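Carbonic anhydrase (Geobacillus kaustophilus, PDB 3VNP) catalyses the reversible hydration of carbon dioxide to hydrogencarbonate as a homotrimeric gamma-class enzyme with magnesium or zinc in its active site. Local coordinates at residues A89-R92 / K93-I97; A107-G110 / E111-I115; S119-P122 / P123-I127. One frame throughout, in Å; residues are numbered along the deposited sequence.

Contact 1: residues A89-R92 / K93-I97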
ATOM      1  N   ALA A  89     -14.790  -5.395   8.049  1.00 30.92           N
ATOM      2  CA  ALA A  89     -15.829  -4.608   7.411  1.00 31.90           C
ATOM      3  C   ALA A  89     -16.879  -5.524   6.812  1.00 32.41           C
ATOM      4  O   ALA A  89     -16.624  -6.707   6.573  1.00 33.14           O
ATOM      5  CB  ALA A  89     -15.226  -3.729   6.322  1.00 32.20           C
ATOM      6  N   ILE A  90     -18.062  -4.965   6.584  1.00 31.08           N
ATOM      7  CA  ILE A  90     -19.168  -5.695   5.994  1.00 29.94           C
ATOM      8  C   ILE A  90     -19.573  -4.933   4.743  1.00 30.24           C
ATOM      9  O   ILE A  90     -20.191  -3.875   4.822  1.00 31.32           O
ATOM     10  CB  ILE A  90     -20.342  -5.782   6.977  1.00 30.85           C
ATOM     11  CG1 ILE A  90     -19.893  -6.552   8.217  1.00 31.06           C
ATOM     12  CG2 ILE A  90     -21.540  -6.476   6.326  1.00 28.50           C
ATOM     13  CD1 ILE A  90     -20.884  -6.530   9.338  1.00 34.30           C
ATOM     14  N   VAL A  91     -19.196  -5.470   3.587  1.00 30.24           N
ATOM     15  CA  VAL A  91     -19.493  -4.841   2.304  1.00 29.88           C
ATOM     16  C   VAL A  91     -20.637  -5.590   1.630  1.00 31.63           C
ATOM     17  O   VAL A  91     -20.500  -6.768   1.289  1.00 33.07           O
ATOM     18  CB  VAL A  91     -18.248  -4.869   1.379  1.00 27.88           C
ATOM     19  CG1 VAL A  91     -18.472  -3.981   0.175  1.00 25.39           C
ATOM     20  CG2 VAL A  91     -17.011  -4.431   2.154  1.00 24.17           C
ATOM     21  N   ARG A  92     -21.764  -4.909   1.436  1.00 31.98           N
ATOM     22  CA  ARG A  92     -22.925  -5.535   0.813  1.00 34.51           C
ATOM     23  C   ARG A  92     -22.804  -5.694  -0.700  1.00 36.51           C
ATOM     24  O   ARG A  92     -21.950  -5.076  -1.343  1.00 36.11           O
ATOM     25  CB  ARG A  92     -24.197  -4.751   1.162  1.00 34.40           C
ATOM     26  CG  ARG A  92     -24.481  -4.694   2.654  1.00 32.49           C
ATOM     27  CD  ARG A  92     -24.572  -6.092   3.221  1.00 32.86           C
ATOM     28  NE  ARG A  92     -24.853  -6.094   4.649  1.00 35.78           N
ATOM     29  CZ  ARG A  92     -25.066  -7.198   5.360  1.00 37.05           C
ATOM     30  NH1 ARG A  92     -25.029  -8.383   4.762  1.00 37.60           N
ATOM     31  NH2 ARG A  92     -25.307  -7.122   6.665  1.00 35.23           N
ATOM     32  N   LYS A  93     -23.673  -6.534  -1.257  1.00 38.79           N
ATOM     33  CA  LYS A  93     -23.680  -6.818  -2.686  1.00 39.67           C
ATOM     34  C   LYS A  93     -23.592  -5.621  -3.611  1.00 38.22           C
ATOM     35  O   LYS A  93     -24.243  -4.596  -3.408  1.00 37.23           O
ATOM     36  CB  LYS A  93     -24.912  -7.650  -3.055  1.00 43.58           C
ATOM     37  CG  LYS A  93     -24.767  -9.112  -2.658  1.00 53.11           C
ATOM     38  CD  LYS A  93     -25.964  -9.978  -3.051  1.00 57.93           C
ATOM     39  CE  LYS A  93     -25.721 -11.443  -2.649  1.00 60.52           C
ATOM     40  NZ  LYS A  93     -26.903 -12.324  -2.903  1.00 63.38           N
ATOM     41  N   ASN A  94     -22.756  -5.780  -4.628  1.00 37.04           N
ATOM     42  CA  ASN A  94     -22.544  -4.783  -5.664  1.00 36.95           C
ATOM     43  C   ASN A  94     -21.973  -3.433  -5.255  1.00 34.29           C
ATOM     44  O   ASN A  94     -21.946  -2.508  -6.065  1.00 34.54           O
ATOM     45  CB  ASN A  94     -23.846  -4.577  -6.447  1.00 39.06           C
ATOM     46  CG  ASN A  94     -24.321  -5.851  -7.125  1.00 40.58           C
ATOM     47  OD1 ASN A  94     -23.527  -6.583  -7.719  1.00 41.20           O
ATOM     48  ND2 ASN A  94     -25.617  -6.121  -7.041  1.00 41.27           N
ATOM     49  N   ALA A  95     -21.517  -3.306  -4.017  1.00 31.19           N
ATOM     50  CA  ALA A  95     -20.945  -2.038  -3.587  1.00 29.83           C
ATOM     51  C   ALA A  95     -19.571  -1.899  -4.237  1.00 29.69           C
ATOM     52  O   ALA A  95     -18.983  -2.883  -4.678  1.00 28.90           O
ATOM     53  CB  ALA A  95     -20.823  -1.998  -2.071  1.00 27.72           C
ATOM     54  N   LEU A  96     -19.069  -0.673  -4.318  1.00 29.58           N
ATOM     55  CA  LEU A  96     -17.758  -0.449  -4.906  1.00 29.90           C
ATOM     56  C   LEU A  96     -16.883   0.363  -3.949  1.00 29.67           C
ATOM     57  O   LEU A  96     -17.282   1.430  -3.481  1.00 30.29           O
ATOM     58  CB  LEU A  96     -17.890   0.272  -6.257  1.00 29.18           C
ATOM     59  CG  LEU A  96     -16.575   0.479  -7.017  1.00 29.39           C
ATOM     60  CD1 LEU A  96     -16.837   0.689  -8.498  1.00 27.17           C
ATOM     61  CD2 LEU A  96     -15.834   1.662  -6.417  1.00 27.82           C
ATOM     62  N   ILE A  97     -15.692  -0.150  -3.656  1.00 28.27           N
ATOM     63  CA  ILE A  97     -14.771   0.537  -2.756  1.00 26.73           C
ATOM     64  C   ILE A  97     -13.637   1.187  -3.545  1.00 25.13           C
ATOM     65  O   ILE A  97     -12.794   0.501  -4.117  1.00 23.42           O
ATOM     66  CB  ILE A  97     -14.177  -0.444  -1.723  1.00 26.94           C
ATOM     67  CG1 ILE A  97     -15.302  -1.279  -1.086  1.00 27.65           C
ATOM     68  CG2 ILE A  97     -13.399   0.328  -0.651  1.00 26.48           C
ATOM     69  CD1 ILE A  97     -16.352  -0.486  -0.311  1.00 21.28           C
TER
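V91 and A95 meet on the inner side of a corner in the left-handed parallel beta-helix, the fold of the gamma-class carbonic anhydrases built from hexapeptide repeats. One methyl, V91 CG1, does the touching for its residue. It sits 3.8 Å from A95 CB and, a little farther into the core, 4.1 Å from CD1 of I97, whose side chain it crosses at a slant. V91 can serve both because its CG1 is swung opposite the backbone nitrogen (chi1 -169°), leaving CG2 to the side of that nitrogen. V91 and I97 stand six residues apart, at equivalent places in successive hexapeptides, and both are buried. The core continues around them: V91 rests on V78, while I97 packs on V84, I103, I109 and I115.

What brings these groups together is the type II turn from R92 to A95. A95 N donates to R92 O at 3.2 Å, with an N-H...O angle of 155° and the donor standing out of the carbonyl plane. The same carbonyl oxygen lies 3.4 Å from A95 CB, so the small side chain is fitted closely over the turn it closes. N94, third residue of the turn, takes a positive phi of 62°, and its side chain starts away from the corner.

Charge stays on the outer side. K93 runs outward as an extended chain, and its backbone N is held by E75 OE1. R92 bridges two carboxylates, with NH1 on E75 and NH2 on E108, both in neighbouring coils. Its chain is bent near the root, which lays one face of the guanidinium against I90: the methyl I90 CG2 stands 3.6 Å above that plane, displaced toward its rim.

Contact 2: residues A107-G110 / E111-I115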
ATOM      1  N   ALA A 107     -17.915  -1.393  10.236  1.00 36.08           N
ATOM      2  CA  ALA A 107     -18.468  -0.412   9.323  1.00 37.30           C
ATOM      3  C   ALA A 107     -19.230  -1.211   8.277  1.00 37.56           C
ATOM      4  O   ALA A 107     -18.685  -2.139   7.688  1.00 38.53           O
ATOM      5  CB  ALA A 107     -17.357   0.384   8.660  1.00 35.91           C
ATOM      6  N   GLU A 108     -20.495  -0.874   8.056  1.00 38.24           N
ATOM      7  CA  GLU A 108     -21.281  -1.592   7.062  1.00 38.65           C
ATOM      8  C   GLU A 108     -21.541  -0.725   5.840  1.00 37.66           C
ATOM      9  O   GLU A 108     -22.076   0.378   5.937  1.00 38.04           O
ATOM     10  CB  GLU A 108     -22.599  -2.067   7.668  1.00 40.94           C
ATOM     11  CG  GLU A 108     -23.576  -2.668   6.668  1.00 44.51           C
ATOM     12  CD  GLU A 108     -24.714  -3.401   7.353  1.00 45.98           C
ATOM     13  OE1 GLU A 108     -25.128  -2.957   8.446  1.00 48.39           O
ATOM     14  OE2 GLU A 108     -25.196  -4.412   6.800  1.00 46.57           O
ATOM     15  N   ILE A 109     -21.147  -1.237   4.684  1.00 36.72           N
ATOM     16  CA  ILE A 109     -21.319  -0.513   3.442  1.00 36.80           C
ATOM     17  C   ILE A 109     -22.479  -1.092   2.651  1.00 37.03           C
ATOM     18  O   ILE A 109     -22.392  -2.179   2.085  1.00 36.91           O
ATOM     19  CB  ILE A 109     -20.010  -0.538   2.623  1.00 36.67           C
ATOM     20  CG1 ILE A 109     -18.945   0.263   3.380  1.00 34.59           C
ATOM     21  CG2 ILE A 109     -20.232   0.035   1.234  1.00 32.83           C
ATOM     22  CD1 ILE A 109     -17.580   0.158   2.795  1.00 39.15           C
ATOM     23  N   GLY A 110     -23.568  -0.330   2.637  1.00 37.20           N
ATOM     24  CA  GLY A 110     -24.784  -0.723   1.960  1.00 35.99           C
ATOM     25  C   GLY A 110     -24.680  -1.181   0.527  1.00 35.56           C
ATOM     26  O   GLY A 110     -23.808  -0.772  -0.232  1.00 34.87           O
ATOM     27  N   GLU A 111     -25.612  -2.050   0.171  1.00 36.91           N
ATOM     28  CA  GLU A 111     -25.719  -2.614  -1.161  1.00 39.01           C
ATOM     29  C   GLU A 111     -25.666  -1.533  -2.248  1.00 36.99           C
ATOM     30  O   GLU A 111     -26.341  -0.507  -2.151  1.00 36.61           O
ATOM     31  CB  GLU A 111     -27.040  -3.376  -1.241  1.00 42.30           C
ATOM     32  CG  GLU A 111     -27.367  -4.004  -2.570  1.00 49.82           C
ATOM     33  CD  GLU A 111     -28.785  -4.543  -2.592  1.00 54.17           C
ATOM     34  OE1 GLU A 111     -29.151  -5.301  -1.663  1.00 55.09           O
ATOM     35  OE2 GLU A 111     -29.535  -4.206  -3.537  1.00 57.85           O
ATOM     36  N   GLY A 112     -24.855  -1.769  -3.275  1.00 35.31           N
ATOM     37  CA  GLY A 112     -24.745  -0.828  -4.379  1.00 33.40           C
ATOM     38  C   GLY A 112     -24.114   0.521  -4.081  1.00 33.57           C
ATOM     39  O   GLY A 112     -24.139   1.418  -4.932  1.00 33.60           O
ATOM     40  N   ALA A 113     -23.546   0.678  -2.888  1.00 32.57           N
ATOM     41  CA  ALA A 113     -22.911   1.941  -2.517  1.00 32.26           C
ATOM     42  C   ALA A 113     -21.584   2.151  -3.253  1.00 32.46           C
ATOM     43  O   ALA A 113     -20.937   1.193  -3.698  1.00 30.18           O
ATOM     44  CB  ALA A 113     -22.690   1.993  -1.011  1.00 32.47           C
ATOM     45  N   PHE A 114     -21.189   3.415  -3.377  1.00 32.49           N
ATOM     46  CA  PHE A 114     -19.952   3.777  -4.058  1.00 34.15           C
ATOM     47  C   PHE A 114     -19.066   4.642  -3.157  1.00 33.88           C
ATOM     48  O   PHE A 114     -19.337   5.828  -2.969  1.00 35.62           O
ATOM     49  CB  PHE A 114     -20.275   4.552  -5.339  1.00 36.04           C
ATOM     50  CG  PHE A 114     -19.088   4.770  -6.234  1.00 38.44           C
ATOM     51  CD1 PHE A 114     -18.820   3.896  -7.286  1.00 39.21           C
ATOM     52  CD2 PHE A 114     -18.227   5.841  -6.019  1.00 38.86           C
ATOM     53  CE1 PHE A 114     -17.707   4.091  -8.114  1.00 40.32           C
ATOM     54  CE2 PHE A 114     -17.110   6.041  -6.841  1.00 39.35           C
ATOM     55  CZ  PHE A 114     -16.852   5.167  -7.888  1.00 38.14           C
ATOM     56  N   ILE A 115     -18.013   4.047  -2.601  1.00 32.14           N
ATOM     57  CA  ILE A 115     -17.086   4.771  -1.729  1.00 29.67           C
ATOM     58  C   ILE A 115     -15.966   5.399  -2.565  1.00 27.98           C
ATOM     59  O   ILE A 115     -15.191   4.692  -3.203  1.00 28.49           O
ATOM     60  CB  ILE A 115     -16.453   3.828  -0.697  1.00 29.31           C
ATOM     61  CG1 ILE A 115     -17.550   3.125   0.113  1.00 29.39           C
ATOM     62  CG2 ILE A 115     -15.494   4.605   0.191  1.00 29.31           C
ATOM     63  CD1 ILE A 115     -18.376   4.037   0.995  1.00 28.99           C
TER
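I109 spreads two branches over the inside of a left-handed beta-helix corner, and the apolar packing is divided between them. CG2 meets the methyl of A113, with I109 CG2 to A113 CB at 3.9 Å. The longer branch goes further: I109 CD1 reaches I115 CG1 at 4.0 Å, the two isoleucines pointing at each other tip to tip. With CG1 of I109 set opposite the carbonyl carbon (chi1 -66°), CG2 is the branch that falls over the turn and CD1 the one that carries on inward. The neighbouring coil adds A95 against I109, while on the side of the next strands I115 packs on I127 and A133.

Between the two segments, hydrogen bonding is a matter of the backbone alone. A type II turn runs from G110 to A113, closed by A113 N donating to G110 O at 3.0 Å with an N-H...O angle of 149°, the donor well tilted from the carbonyl plane. A113 CB comes as near as 3.1 Å to that oxygen. G112 supplies the positive phi (67°) of the third turn position, while E111, at the exposed second position, sends its carboxylate outward as an extended chain.

The chemistry is therefore sorted by side: the side chains that meet within the corner are all hydrocarbon, the turn's polar closure needs no side-chain group, and the one charge at its apex faces away from the core.

Contact 3: residues S119-P122 / P123-I127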
ATOM      1  N   SER A 119     -10.904   7.360   0.518  1.00 25.76           N
ATOM      2  CA  SER A 119     -11.757   7.560   1.676  1.00 25.44           C
ATOM      3  C   SER A 119     -11.426   6.671   2.861  1.00 25.30           C
ATOM      4  O   SER A 119     -10.690   5.691   2.741  1.00 25.07           O
ATOM      5  CB  SER A 119     -13.216   7.346   1.287  1.00 25.22           C
ATOM      6  OG  SER A 119     -13.584   8.254   0.269  1.00 29.64           O
ATOM      7  N   LEU A 120     -11.993   7.030   4.007  1.00 24.49           N
ATOM      8  CA  LEU A 120     -11.816   6.291   5.245  1.00 25.10           C
ATOM      9  C   LEU A 120     -13.179   6.225   5.933  1.00 25.89           C
ATOM     10  O   LEU A 120     -13.722   7.244   6.349  1.00 27.26           O
ATOM     11  CB  LEU A 120     -10.796   7.006   6.147  1.00 24.33           C
ATOM     12  CG  LEU A 120     -10.353   6.374   7.483  1.00 25.47           C
ATOM     13  CD1 LEU A 120      -9.132   7.122   8.000  1.00 23.38           C
ATOM     14  CD2 LEU A 120     -11.470   6.411   8.518  1.00 22.85           C
ATOM     15  N   VAL A 121     -13.743   5.027   6.022  1.00 26.10           N
ATOM     16  CA  VAL A 121     -15.028   4.837   6.677  1.00 24.49           C
ATOM     17  C   VAL A 121     -14.738   4.357   8.094  1.00 25.87           C
ATOM     18  O   VAL A 121     -14.262   3.245   8.303  1.00 26.85           O
ATOM     19  CB  VAL A 121     -15.880   3.802   5.924  1.00 24.11           C
ATOM     20  CG1 VAL A 121     -17.226   3.611   6.622  1.00 23.57           C
ATOM     21  CG2 VAL A 121     -16.080   4.262   4.493  1.00 22.11           C
ATOM     22  N   PRO A 122     -15.017   5.203   9.092  1.00 27.63           N
ATOM     23  CA  PRO A 122     -14.777   4.867  10.498  1.00 27.93           C
ATOM     24  C   PRO A 122     -15.570   3.688  11.063  1.00 29.01           C
ATOM     25  O   PRO A 122     -16.607   3.292  10.525  1.00 28.56           O
ATOM     26  CB  PRO A 122     -15.074   6.185  11.215  1.00 27.61           C
ATOM     27  CG  PRO A 122     -16.129   6.786  10.366  1.00 27.41           C
ATOM     28  CD  PRO A 122     -15.634   6.535   8.967  1.00 26.99           C
ATOM     29  N   PRO A 123     -15.073   3.107  12.165  1.00 30.47           N
ATOM     30  CA  PRO A 123     -15.689   1.969  12.846  1.00 30.97           C
ATOM     31  C   PRO A 123     -17.184   2.130  13.078  1.00 31.62           C
ATOM     32  O   PRO A 123     -17.640   3.173  13.535  1.00 33.38           O
ATOM     33  CB  PRO A 123     -14.913   1.899  14.158  1.00 30.75           C
ATOM     34  CG  PRO A 123     -13.546   2.328  13.743  1.00 31.11           C
ATOM     35  CD  PRO A 123     -13.849   3.528  12.872  1.00 30.25           C
ATOM     36  N   GLY A 124     -17.937   1.090  12.750  1.00 33.16           N
ATOM     37  CA  GLY A 124     -19.371   1.106  12.958  1.00 33.70           C
ATOM     38  C   GLY A 124     -20.207   1.980  12.049  1.00 35.19           C
ATOM     39  O   GLY A 124     -21.432   1.956  12.147  1.00 37.16           O
ATOM     40  N   LYS A 125     -19.589   2.743  11.158  1.00 35.29           N
ATOM     41  CA  LYS A 125     -20.401   3.593  10.309  1.00 37.18           C
ATOM     42  C   LYS A 125     -21.144   2.839   9.231  1.00 39.00           C
ATOM     43  O   LYS A 125     -20.569   2.017   8.519  1.00 39.69           O
ATOM     44  CB  LYS A 125     -19.578   4.697   9.653  1.00 37.33           C
ATOM     45  CG  LYS A 125     -20.437   5.520   8.721  1.00 38.78           C
ATOM     46  CD  LYS A 125     -19.823   6.850   8.361  1.00 42.18           C
ATOM     47  CE  LYS A 125     -20.865   7.739   7.686  1.00 42.04           C
ATOM     48  NZ  LYS A 125     -22.049   7.962   8.572  1.00 42.01           N
ATOM     49  N   LYS A 126     -22.437   3.131   9.118  1.00 40.75           N
ATOM     50  CA  LYS A 126     -23.276   2.500   8.113  1.00 41.35           C
ATOM     51  C   LYS A 126     -23.429   3.445   6.928  1.00 39.49           C
ATOM     52  O   LYS A 126     -23.742   4.617   7.093  1.00 40.07           O
ATOM     53  CB  LYS A 126     -24.642   2.144   8.713  1.00 43.18           C
ATOM     54  CG  LYS A 126     -24.579   0.932   9.645  1.00 51.38           C
ATOM     55  CD  LYS A 126     -25.928   0.541  10.252  1.00 55.40           C
ATOM     56  CE  LYS A 126     -26.376   1.534  11.327  1.00 59.22           C
ATOM     57  NZ  LYS A 126     -27.593   1.068  12.064  1.00 61.02           N
ATOM     58  N   ILE A 127     -23.173   2.939   5.734  1.00 38.65           N
ATOM     59  CA  ILE A 127     -23.297   3.749   4.535  1.00 38.78           C
ATOM     60  C   ILE A 127     -24.561   3.315   3.799  1.00 40.62           C
ATOM     61  O   ILE A 127     -24.706   2.148   3.433  1.00 41.10           O
ATOM     62  CB  ILE A 127     -22.067   3.569   3.611  1.00 37.09           C
ATOM     63  CG1 ILE A 127     -20.798   4.001   4.347  1.00 36.22           C
ATOM     64  CG2 ILE A 127     -22.228   4.398   2.344  1.00 35.62           C
ATOM     65  CD1 ILE A 127     -20.755   5.466   4.694  1.00 35.54           C
TER
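V121 and K125 pack at about a right angle across a turn whose two central residues are P123 and G124. The valine holds CG1 opposite its backbone nitrogen (chi1 180°), and that methyl alone bears the contact: it lies 4.0 Å from K125 CB and 4.3 Å from I127 CG1. K125 occupies the place that the small residue of a hexapeptide commonly fills, and its CB behaves accordingly, pointing to the turn and standing 3.4 Å from P122 O. Beyond CB the lysine departs. Its CG, too, is opposite the backbone nitrogen (chi1 177°), the chain runs nearly straight until its last torsion, and only there does it bend, carrying NZ away from the turn.

P122 flanks the root of this chain. Its ring and the lysine lie side by side and point the same way, with P122 CG 4.1 Å from K125 CB. The trans peptide between the prolines sets P123 CD against P122, with P122 CB to P123 CD at 3.4 Å. The type II turn from P122 to K125 suits this sequence: the ring of P123 is compatible with the second position, and G124 takes the positive phi of 72° at the third. K125 N closes it by donating to P122 O at 3.1 Å.

This corner belongs to the last coil of the left-handed beta-helix. Strand 120-121 lies beside strand 102-103, and strand 126-127 beside 108-109. P123 rests on L104, and its side chain is about 8 Å from that of the metal ligand H87. Farther along, I127 packs on A133 of strand 131-135, and L120 meets A117 of a second subunit.

The three contacts come in series along the chain, each turning one corner of the same left-handed beta-helix. Contacts 1 and 2 are the same corner in consecutive coils, 18 residues apart in sequence: strand 90-91 lies beside 108-109, strand 96-97 beside 114-115, and L96 N is 2.7 Å from A113 O, a probable hydrogen bond. Their centres are about 5 Å apart. Contact 3 turns a different corner, from strand 120-121 into 126-127, with its centre about 9 Å from that of contact 2 and 12 Å from that of contact 1. Strand 126-127 pairs with 108-109, G110 N lying 2.8 Å from I127 O in a probable hydrogen bond. Stacked coils thus build the continuous core of each subunit.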